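Long-range contacts in VP1 (New Jersey polyomavirus-2013, PDB 6Y5Y), which forms the pentameric building blocks of the viral capsid and binds sialylated glycans, consistent with a role in attachment to host cells: residues Leu43-Arg48 / Leu272-Ala277; Glu66-Ala71 / Ser80-Gln85; Ile124-Leu129 / Ser143-Gly148. All coordinates share one frame; numbering follows the deposited sequence.

All three contacts belong to one VP1 chain of the pentamer. The centre of interaction 1 lies about 7 Å from that of the chain, between strands 28-45 and 271-284 of the curled antiparallel sheet. The other two lie farther out, in long loops nested along the sequence between those strands: interaction 2 in the loop before strand 87-92, interaction 3 in the one between strands 104-117 and 150-157. Interactions 1 and 2 have centres about 21 Å apart yet are joined by a probable backbone hydrogen bond between R48 O and Q85 N. Interaction 3 touches neither, its nearest atoms being about 9 Å from interaction 2. A buried core thus carries loops that hold the glycan and meet neighbouring subunits.

Interaction 1: Leu43-Arg48 / Leu272-Ala277; sequences LWLEPR and LFVSCA
L43 overlaps V274 tip to tip: its CD1 comes to 3.7 Å from V274 CG2, and its CD2 closes on the same methyl at 3.9 Å, so that one valine branch is met by both ends of the leucine fork. Both groups are put there by their first torsions. L43 carries CG between its backbone N and carbonyl carbon (chi1 61°), and V274 holds CG2 in the corresponding place on its own backbone, with CG1 turned to lie opposite the carbonyl carbon. Two residues on, L45 also points at the facing strand. Its CD1 branch does most of the touching: it sits 3.8 Å from C276 SG, 4.1 Å from S275 CA and 4.2 Å from V274 CG2, and so bridges from the valine to the cysteine. The thiol sulfur also packs along the leucine stem, with L45 CB 4.1 Å from C276 SG. Alternation along the strands selects these residues: V274 and C276 face strand 43-45, whereas the CB of S275 points away and packs on A155 and L210.

The two strands run in roughly the same direction, at 38° to one another, with their axes 8.7 Å apart at closest approach. That spacing is too wide for backbone pairing, and the join rests mainly on apolar side chains, with L45 CD1 also reaching the backbone of S275. F300 of strand 291-310 packs against both L43 and L45, and V91 of strand 87-92 adds to the wall beside L43. On the far side of strand 43-45, W44 packs on V26 of a second subunit and L202 of a third. Face-to-face packing of strands across a buried apolar interior is characteristic of the beta-sandwich with jelly-roll topology that forms the core of polyomavirus VP1.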
loop_
_atom_site.group_PDB
_atom_site.type_symbol
_atom_site.label_atom_id
_atom_site.label_comp_id
_atom_site.label_asym_id
_atom_site.label_seq_id
_atom_site.Cartn_x
_atom_site.Cartn_y
_atom_site.Cartn_z
ATOM N N LEU D 43 -30.175 0.300 8.143
ATOM C CA LEU D 43 -30.541 1.570 7.526
ATOM C C LEU D 43 -29.581 1.894 6.388
ATOM O O LEU D 43 -28.477 1.349 6.300
ATOM C CB LEU D 43 -30.550 2.707 8.552
ATOM C CG LEU D 43 -29.192 2.964 9.208
ATOM C CD1 LEU D 43 -28.552 4.236 8.683
ATOM C CD2 LEU D 43 -29.320 2.992 10.725
ATOM N N TRP D 44 -30.031 2.782 5.509
ATOM C CA TRP D 44 -29.191 3.423 4.510
ATOM C C TRP D 44 -29.041 4.900 4.854
ATOM O O TRP D 44 -29.952 5.521 5.413
ATOM C CB TRP D 44 -29.794 3.311 3.102
ATOM C CG TRP D 44 -29.812 1.947 2.481
ATOM C CD1 TRP D 44 -30.862 1.077 2.452
ATOM C CD2 TRP D 44 -28.750 1.318 1.755
ATOM N NE1 TRP D 44 -30.515 -0.062 1.770
ATOM C CE2 TRP D 44 -29.222 0.059 1.332
ATOM C CE3 TRP D 44 -27.441 1.694 1.430
ATOM C CZ2 TRP D 44 -28.434 -0.830 0.597
ATOM C CZ3 TRP D 44 -26.661 0.815 0.701
ATOM C CH2 TRP D 44 -27.160 -0.434 0.291
ATOM N N LEU D 45 -27.884 5.457 4.518
ATOM C CA LEU D 45 -27.670 6.901 4.540
ATOM C C LEU D 45 -27.258 7.340 3.143
ATOM O O LEU D 45 -26.245 6.874 2.614
ATOM C CB LEU D 45 -26.606 7.300 5.561
ATOM C CG LEU D 45 -26.999 7.285 7.037
ATOM C CD1 LEU D 45 -25.843 7.832 7.878
ATOM C CD2 LEU D 45 -28.270 8.099 7.252
ATOM N N GLU D 46 -28.038 8.232 2.550
ATOM C CA GLU D 46 -27.648 8.737 1.246
ATOM C C GLU D 46 -26.581 9.819 1.399
ATOM O O GLU D 46 -26.529 10.505 2.422
ATOM C CB GLU D 46 -28.867 9.286 0.499
ATOM C CG GLU D 46 -29.551 8.207 -0.338
ATOM C CD GLU D 46 -30.733 8.719 -1.146
ATOM O OE1 GLU D 46 -31.594 9.423 -0.567
ATOM O OE2 GLU D 46 -30.786 8.427 -2.367
ATOM N N PRO D 47 -25.710 9.976 0.402
ATOM C CA PRO D 47 -24.611 10.936 0.526
ATOM C C PRO D 47 -25.101 12.372 0.436
ATOM O O PRO D 47 -26.082 12.684 -0.246
ATOM C CB PRO D 47 -23.705 10.591 -0.660
ATOM C CG PRO D 47 -24.641 10.046 -1.669
ATOM C CD PRO D 47 -25.689 9.282 -0.898
ATOM N N ARG D 48 -24.391 13.246 1.140
ATOM C CA ARG D 48 -24.677 14.679 1.177
ATOM C C ARG D 48 -23.445 15.438 0.680
ATOM O O ARG D 48 -22.732 16.090 1.453
ATOM C CB ARG D 48 -25.083 15.094 2.600
ATOM C CG ARG D 48 -26.330 14.374 3.118
ATOM C CD ARG D 48 -27.547 14.784 2.309
ATOM N NE ARG D 48 -28.786 14.111 2.706
ATOM C CZ ARG D 48 -29.443 13.250 1.931
ATOM N NH1 ARG D 48 -28.971 12.940 0.731
ATOM N NH2 ARG D 48 -30.571 12.701 2.352
ATOM N N LEU D 272 -30.263 5.485 18.671
ATOM C CA LEU D 272 -29.014 5.059 18.051
ATOM C C LEU D 272 -28.603 6.099 17.020
ATOM O O LEU D 272 -29.403 6.475 16.156
ATOM C CB LEU D 272 -29.165 3.692 17.384
ATOM C CG LEU D 272 -27.947 3.151 16.636
ATOM C CD1 LEU D 272 -26.820 2.786 17.612
ATOM C CD2 LEU D 272 -28.341 1.950 15.800
ATOM N N PHE D 273 -27.360 6.554 17.103
ATOM C CA PHE D 273 -26.881 7.657 16.282
ATOM C C PHE D 273 -25.837 7.134 15.305
ATOM O O PHE D 273 -24.823 6.566 15.723
ATOM C CB PHE D 273 -26.321 8.769 17.166
ATOM C CG PHE D 273 -27.370 9.453 18.002
ATOM C CD1 PHE D 273 -27.866 8.855 19.151
ATOM C CD2 PHE D 273 -27.881 10.684 17.620
ATOM C CE1 PHE D 273 -28.838 9.485 19.918
ATOM C CE2 PHE D 273 -28.854 11.315 18.374
ATOM C CZ PHE D 273 -29.332 10.717 19.528
ATOM N N VAL D 274 -26.100 7.306 14.008
ATOM C CA VAL D 274 -25.197 6.845 12.961
ATOM C C VAL D 274 -24.859 8.023 12.055
ATOM O O VAL D 274 -25.678 8.918 11.836
ATOM C CB VAL D 274 -25.801 5.672 12.153
ATOM C CG1 VAL D 274 -26.018 4.459 13.060
ATOM C CG2 VAL D 274 -27.107 6.078 11.487
ATOM N N SER D 275 -23.628 8.042 11.556
ATOM C CA SER D 275 -23.206 9.115 10.673
ATOM C C SER D 275 -22.063 8.627 9.797
ATOM O O SER D 275 -21.435 7.603 10.075
ATOM C CB SER D 275 -22.807 10.372 11.455
ATOM O OG SER D 275 -22.056 10.079 12.606
ATOM N N CYS D 276 -21.799 9.379 8.732
ATOM C CA CYS D 276 -20.782 8.956 7.782
ATOM C C CYS D 276 -20.510 10.053 6.773
ATOM O O CYS D 276 -21.236 11.046 6.677
ATOM C CB CYS D 276 -21.191 7.678 7.052
ATOM S SG CYS D 276 -22.599 7.921 5.954
ATOM N N ALA D 277 -19.470 9.819 5.977
ATOM C CA ALA D 277 -19.162 10.657 4.831
ATOM C C ALA D 277 -18.314 9.817 3.904
ATOM O O ALA D 277 -17.370 9.160 4.355
ATOM C CB ALA D 277 -18.425 11.932 5.236
#

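Interaction 2: Glu66-Ala71 / Ser80-Gln85; sequences EVIHHA and SVQMPQ. With SIA (N-acetyl-alpha-neuraminic acid), chain N.
E66 and Q82 turn their polar ends to different tasks while their stems pack together, E66 CB lying 3.8 Å from Q82 CG. The glutamine chain runs extended beyond CG and lays its amide nearly in plane with V67 O, which NE2 grips at 2.9 Å along a fairly straight N-H (161°). Its other end is held too, OE1 accepting from the backbone N of L79, which fixes the amide's rotation. I68 slides past Q82 in the opposite direction, with CD1 3.4 Å from Q82 O. Beside them, E66 N donates to V81 O at 2.8 Å, and V81 CG2 rests on E66 CB.

E66 swings CG opposite its backbone N (chi1 -178°) and then bends at chi2, folding the carboxylate back: OE2 accepts from V67 N on its anti side, somewhat out of the carboxylate plane. SIA O4 donates to E66 OE2 over a short 2.5 Å. R58 pairs with OE1. H69 meets the sugar edge-on, its NE2 2.8 Å from SIA O1B, while D72 holds ND1 and thereby orients the ring. K285 also bonds the sialic acid. Within one long loop, 80-85 packs behind 66-71, whose E66, V67 and H69 belong to VP1's sialylated-glycan pocket.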
loop_
_atom_site.group_PDB
_atom_site.type_symbol
_atom_site.label_atom_id
_atom_site.label_comp_id
_atom_site.label_asym_id
_atom_site.label_seq_id
_atom_site.Cartn_x
_atom_site.Cartn_y
_atom_site.Cartn_z
ATOM N N GLU D 66 -21.807 20.750 -6.076
ATOM C CA GLU D 66 -21.745 21.795 -7.085
ATOM C C GLU D 66 -20.293 21.984 -7.548
ATOM O O GLU D 66 -19.348 21.536 -6.894
ATOM C CB GLU D 66 -22.339 23.080 -6.506
ATOM C CG GLU D 66 -22.397 24.270 -7.449
ATOM C CD GLU D 66 -23.077 23.957 -8.776
ATOM O OE1 GLU D 66 -24.324 23.996 -8.859
ATOM O OE2 GLU D 66 -22.351 23.668 -9.741
ATOM N N VAL D 67 -20.124 22.632 -8.709
ATOM C CA VAL D 67 -18.797 22.841 -9.286
ATOM C C VAL D 67 -17.951 23.746 -8.388
ATOM O O VAL D 67 -18.442 24.746 -7.849
ATOM C CB VAL D 67 -18.936 23.442 -10.697
ATOM C CG1 VAL D 67 -17.587 23.671 -11.316
ATOM C CG2 VAL D 67 -19.789 22.531 -11.606
ATOM N N ILE D 68 -16.658 23.415 -8.249
ATOM C CA ILE D 68 -15.718 24.171 -7.416
ATOM C C ILE D 68 -14.533 24.619 -8.263
ATOM O O ILE D 68 -13.959 23.816 -9.011
ATOM C CB ILE D 68 -15.231 23.336 -6.210
ATOM C CG1 ILE D 68 -16.421 22.917 -5.347
ATOM C CG2 ILE D 68 -14.231 24.128 -5.390
ATOM C CD1 ILE D 68 -16.404 21.443 -4.956
ATOM N N HIS D 69 -14.156 25.900 -8.129
ATOM C CA HIS D 69 -13.030 26.503 -8.829
ATOM C C HIS D 69 -12.040 27.090 -7.829
ATOM O O HIS D 69 -12.404 27.435 -6.700
ATOM C CB HIS D 69 -13.480 27.632 -9.793
ATOM C CG HIS D 69 -14.808 27.392 -10.447
ATOM N ND1 HIS D 69 -16.000 27.413 -9.752
ATOM C CD2 HIS D 69 -15.132 27.143 -11.739
ATOM C CE1 HIS D 69 -16.998 27.181 -10.586
ATOM N NE2 HIS D 69 -16.498 27.013 -11.798
ATOM N N HIS D 70 -10.795 27.266 -8.292
ATOM C CA HIS D 70 -9.703 27.665 -7.406
ATOM C C HIS D 70 -10.030 28.925 -6.604
ATOM O O HIS D 70 -9.742 28.986 -5.404
ATOM C CB HIS D 70 -8.394 27.840 -8.194
ATOM C CG HIS D 70 -8.467 28.826 -9.327
ATOM N ND1 HIS D 70 -8.069 30.138 -9.198
ATOM C CD2 HIS D 70 -8.865 28.680 -10.612
ATOM C CE1 HIS D 70 -8.225 30.762 -10.353
ATOM N NE2 HIS D 70 -8.716 29.901 -11.225
ATOM N N ALA D 71 -10.656 29.934 -7.226
ATOM C CA ALA D 71 -10.887 31.189 -6.518
ATOM C C ALA D 71 -12.245 31.271 -5.818
ATOM O O ALA D 71 -12.564 32.326 -5.260
ATOM C CB ALA D 71 -10.727 32.383 -7.473
ATOM N N SER D 80 -23.070 26.269 0.197
ATOM C CA SER D 80 -23.211 24.987 0.879
ATOM C C SER D 80 -23.231 23.827 -0.106
ATOM O O SER D 80 -22.730 22.735 0.202
ATOM C CB SER D 80 -24.480 24.980 1.734
ATOM O OG SER D 80 -25.633 24.698 0.953
ATOM N N VAL D 81 -23.810 24.035 -1.293
ATOM C CA VAL D 81 -23.825 22.980 -2.298
ATOM C C VAL D 81 -22.437 22.655 -2.826
ATOM O O VAL D 81 -22.264 21.634 -3.512
ATOM C CB VAL D 81 -24.765 23.363 -3.461
ATOM C CG1 VAL D 81 -26.217 23.291 -3.000
ATOM C CG2 VAL D 81 -24.434 24.759 -3.978
ATOM N N GLN D 82 -21.442 23.494 -2.536
ATOM C CA GLN D 82 -20.068 23.253 -2.956
ATOM C C GLN D 82 -19.226 22.554 -1.889
ATOM O O GLN D 82 -18.023 22.382 -2.096
ATOM C CB GLN D 82 -19.384 24.570 -3.325
ATOM C CG GLN D 82 -19.996 25.312 -4.513
ATOM C CD GLN D 82 -19.324 26.653 -4.726
ATOM O OE1 GLN D 82 -19.542 27.595 -3.965
ATOM N NE2 GLN D 82 -18.467 26.731 -5.733
ATOM N N MET D 83 -19.817 22.181 -0.757
ATOM C CA MET D 83 -19.068 21.694 0.403
ATOM C C MET D 83 -19.681 20.388 0.893
ATOM O O MET D 83 -20.728 20.404 1.564
ATOM C CB MET D 83 -19.052 22.735 1.524
ATOM C CG MET D 83 -18.616 24.143 1.090
ATOM S SD MET D 83 -18.790 25.402 2.381
ATOM C CE MET D 83 -17.546 24.864 3.579
ATOM N N PRO D 84 -19.066 19.241 0.595
ATOM C CA PRO D 84 -19.630 17.968 1.069
ATOM C C PRO D 84 -19.784 17.961 2.585
ATOM O O PRO D 84 -18.974 18.542 3.306
ATOM C CB PRO D 84 -18.609 16.928 0.593
ATOM C CG PRO D 84 -18.002 17.562 -0.630
ATOM C CD PRO D 84 -17.940 19.042 -0.334
ATOM N N GLN D 85 -20.853 17.311 3.056
ATOM C CA GLN D 85 -21.243 17.329 4.456
ATOM C C GLN D 85 -21.358 15.909 4.988
ATOM O O GLN D 85 -21.473 14.945 4.228
ATOM C CB GLN D 85 -22.581 18.061 4.654
ATOM C CG GLN D 85 -22.559 19.497 4.128
ATOM C CD GLN D 85 -23.674 19.781 3.119
ATOM O OE1 GLN D 85 -24.740 19.170 3.162
ATOM N NE2 GLN D 85 -23.428 20.719 2.217
HETATM C C1 SIA N . -19.329 26.130 -14.010
HETATM C C2 SIA N . -20.842 26.508 -14.341
HETATM C C3 SIA N . -21.884 25.495 -13.843
HETATM C C4 SIA N . -22.092 25.476 -12.325
HETATM C C5 SIA N . -22.378 26.907 -11.838
HETATM C C6 SIA N . -21.271 27.859 -12.342
HETATM C C7 SIA N . -21.479 29.357 -11.992
HETATM C C8 SIA N . -20.431 30.232 -12.716
HETATM C C9 SIA N . -20.458 31.674 -12.233
HETATM C C10 SIA N . -23.556 27.226 -9.678
HETATM C C11 SIA N . -23.381 27.417 -8.176
HETATM N N5 SIA N . -22.416 27.067 -10.389
HETATM O O1A SIA N . -19.010 24.939 -14.232
HETATM O O1B SIA N . -18.623 27.093 -13.570
HETATM O O4 SIA N . -23.182 24.611 -11.935
HETATM O O6 SIA N . -21.164 27.813 -13.758
HETATM O O7 SIA N . -22.815 29.742 -12.292
HETATM O O8 SIA N . -19.115 29.694 -12.578
HETATM O O9 SIA N . -19.406 32.374 -12.913
HETATM O O10 SIA N . -24.673 27.221 -10.183
#

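Interaction 3: Ile124-Leu129 / Ser143-Gly148; sequences ISVHLL and SRPIEG
S125 touches P145 through its backbone, the carbonyl O lying 3.6 Å from P145 CB. A water bridges the same oxygen to the second segment, donating to S125 O and accepting from I146 N. The serine's OG takes the N-H of H127, two residues on, in an ST turn; the same oxygen sits over the centre of one face of the H127 ring, 3.4 Å above its plane.

V126 lies side by side with P145, both pointing the same way, and V126 CG1 approaches P145 CB at 4.1 Å. Its carbonyl O accepts from S143 N at 2.8 Å, the donor standing 42° out of the carbonyl plane. The CB of H127 points away from the second segment, and its NE2 is hydrogen-bonded to E219 OE2 of a neighbouring subunit.

L128 closes the contact. Its N-H runs almost straight (168°) to S143 OG, 3.2 Å away, and that hydroxyl in turn donates to R144 O from well above the carbonyl plane. One serine thus ties both backbones together. The leucine sets CG opposite its own carbonyl carbon (chi1 -77°) and sends the CD1 branch against the bend of the second segment, 3.6 Å from R144 O and 3.9 Å from I146 CD1; L283 of strand 271-284 packs on both L128 and I146. L129 leaves the contact and gives its N-H to N169 of the neighbouring subunit, and V126 packs on I68 of that same subunit. This is loop-to-loop packing at a subunit interface of the VP1 pentamer, with two parts of the long loop between strands 104-117 and 150-157 stitched by backbone, serine and water bonds.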
loop_
_atom_site.group_PDB
_atom_site.type_symbol
_atom_site.label_atom_id
_atom_site.label_comp_id
_atom_site.label_asym_id
_atom_site.label_seq_id
_atom_site.Cartn_x
_atom_site.Cartn_y
_atom_site.Cartn_z
ATOM N N ILE D 124 -16.346 2.646 -12.345
ATOM C CA ILE D 124 -15.546 2.289 -13.517
ATOM C C ILE D 124 -15.852 3.163 -14.722
ATOM O O ILE D 124 -15.113 3.114 -15.716
ATOM C CB ILE D 124 -15.728 0.822 -13.957
ATOM C CG1 ILE D 124 -17.116 0.583 -14.556
ATOM C CG2 ILE D 124 -15.456 -0.148 -12.803
ATOM C CD1 ILE D 124 -17.200 -0.737 -15.297
ATOM N N SER D 125 -16.892 3.988 -14.654
ATOM C CA SER D 125 -17.404 4.602 -15.876
ATOM C C SER D 125 -16.370 5.547 -16.474
ATOM O O SER D 125 -15.768 6.361 -15.765
ATOM C CB SER D 125 -18.704 5.358 -15.601
ATOM O OG SER D 125 -18.968 6.281 -16.649
ATOM N N VAL D 126 -16.153 5.429 -17.784
ATOM C CA VAL D 126 -15.332 6.395 -18.504
ATOM C C VAL D 126 -16.167 7.070 -19.593
ATOM O O VAL D 126 -15.645 7.453 -20.644
ATOM C CB VAL D 126 -14.062 5.743 -19.082
ATOM C CG1 VAL D 126 -13.107 5.360 -17.949
ATOM C CG2 VAL D 126 -14.394 4.526 -19.946
ATOM N N HIS D 127 -17.462 7.217 -19.343
ATOM C CA HIS D 127 -18.370 7.996 -20.184
ATOM C C HIS D 127 -19.189 8.952 -19.316
ATOM O O HIS D 127 -20.415 9.043 -19.416
ATOM C CB HIS D 127 -19.271 7.073 -20.998
ATOM C CG HIS D 127 -20.014 6.070 -20.171
ATOM N ND1 HIS D 127 -21.139 6.394 -19.444
ATOM C CD2 HIS D 127 -19.790 4.752 -19.952
ATOM C CE1 HIS D 127 -21.576 5.320 -18.813
ATOM N NE2 HIS D 127 -20.779 4.310 -19.106
ATOM N N LEU D 128 -18.503 9.669 -18.429
ATOM C CA LEU D 128 -19.166 10.543 -17.471
ATOM C C LEU D 128 -19.653 11.817 -18.153
ATOM O O LEU D 128 -18.883 12.495 -18.840
ATOM C CB LEU D 128 -18.218 10.907 -16.333
ATOM C CG LEU D 128 -18.028 9.789 -15.306
ATOM C CD1 LEU D 128 -16.899 10.171 -14.359
ATOM C CD2 LEU D 128 -19.318 9.550 -14.553
ATOM N N LEU D 129 -20.925 12.141 -17.935
ATOM C CA LEU D 129 -21.540 13.319 -18.537
ATOM C C LEU D 129 -20.769 14.585 -18.177
ATOM O O LEU D 129 -20.476 14.831 -17.002
ATOM C CB LEU D 129 -22.992 13.408 -18.062
ATOM C CG LEU D 129 -23.889 14.559 -18.509
ATOM C CD1 LEU D 129 -24.105 14.535 -20.011
ATOM C CD2 LEU D 129 -25.219 14.490 -17.753
ATOM N N SER D 143 -13.593 9.356 -21.045
ATOM C CA SER D 143 -13.598 10.413 -20.044
ATOM C C SER D 143 -12.668 10.040 -18.895
ATOM O O SER D 143 -12.378 8.862 -18.660
ATOM C CB SER D 143 -15.020 10.672 -19.534
ATOM O OG SER D 143 -15.316 9.933 -18.352
ATOM N N ARG D 144 -12.142 11.061 -18.225
ATOM C CA ARG D 144 -11.577 10.863 -16.903
ATOM C C ARG D 144 -12.600 10.147 -16.034
ATOM O O ARG D 144 -13.759 10.587 -15.973
ATOM C CB ARG D 144 -11.238 12.204 -16.255
ATOM C CG ARG D 144 -10.055 12.894 -16.842
ATOM C CD ARG D 144 -8.812 12.587 -16.041
ATOM N NE ARG D 144 -7.728 13.473 -16.434
ATOM C CZ ARG D 144 -7.317 14.515 -15.723
ATOM N NH1 ARG D 144 -7.881 14.797 -14.555
ATOM N NH2 ARG D 144 -6.325 15.263 -16.177
ATOM N N PRO D 145 -12.233 9.057 -15.363
ATOM C CA PRO D 145 -13.141 8.460 -14.385
ATOM C C PRO D 145 -13.056 9.225 -13.071
ATOM O O PRO D 145 -12.156 10.037 -12.851
ATOM C CB PRO D 145 -12.607 7.029 -14.229
ATOM C CG PRO D 145 -11.110 7.209 -14.388
ATOM C CD PRO D 145 -10.932 8.359 -15.402
ATOM N N ILE D 146 -14.016 8.942 -12.189
ATOM C CA ILE D 146 -13.939 9.460 -10.828
ATOM C C ILE D 146 -12.614 9.039 -10.210
ATOM O O ILE D 146 -12.260 7.852 -10.208
ATOM C CB ILE D 146 -15.120 8.958 -9.984
ATOM C CG1 ILE D 146 -16.446 9.450 -10.564
ATOM C CG2 ILE D 146 -14.968 9.414 -8.524
ATOM C CD1 ILE D 146 -16.576 10.967 -10.580
ATOM N N GLU D 147 -11.861 10.010 -9.708
ATOM C CA GLU D 147 -10.593 9.719 -9.051
ATOM C C GLU D 147 -10.272 10.892 -8.143
ATOM O O GLU D 147 -11.045 11.847 -8.033
ATOM C CB GLU D 147 -9.478 9.462 -10.067
ATOM C CG GLU D 147 -9.222 10.658 -10.969
ATOM C CD GLU D 147 -8.396 10.313 -12.184
ATOM O OE1 GLU D 147 -8.192 9.109 -12.449
ATOM O OE2 GLU D 147 -7.957 11.249 -12.882
ATOM N N GLY D 148 -9.132 10.810 -7.476
ATOM C CA GLY D 148 -8.753 11.875 -6.583
ATOM C C GLY D 148 -9.171 11.595 -5.156
ATOM O O GLY D 148 -9.441 10.461 -4.758
HETATM O O HOH W 1 -15.842 6.729 -13.063
#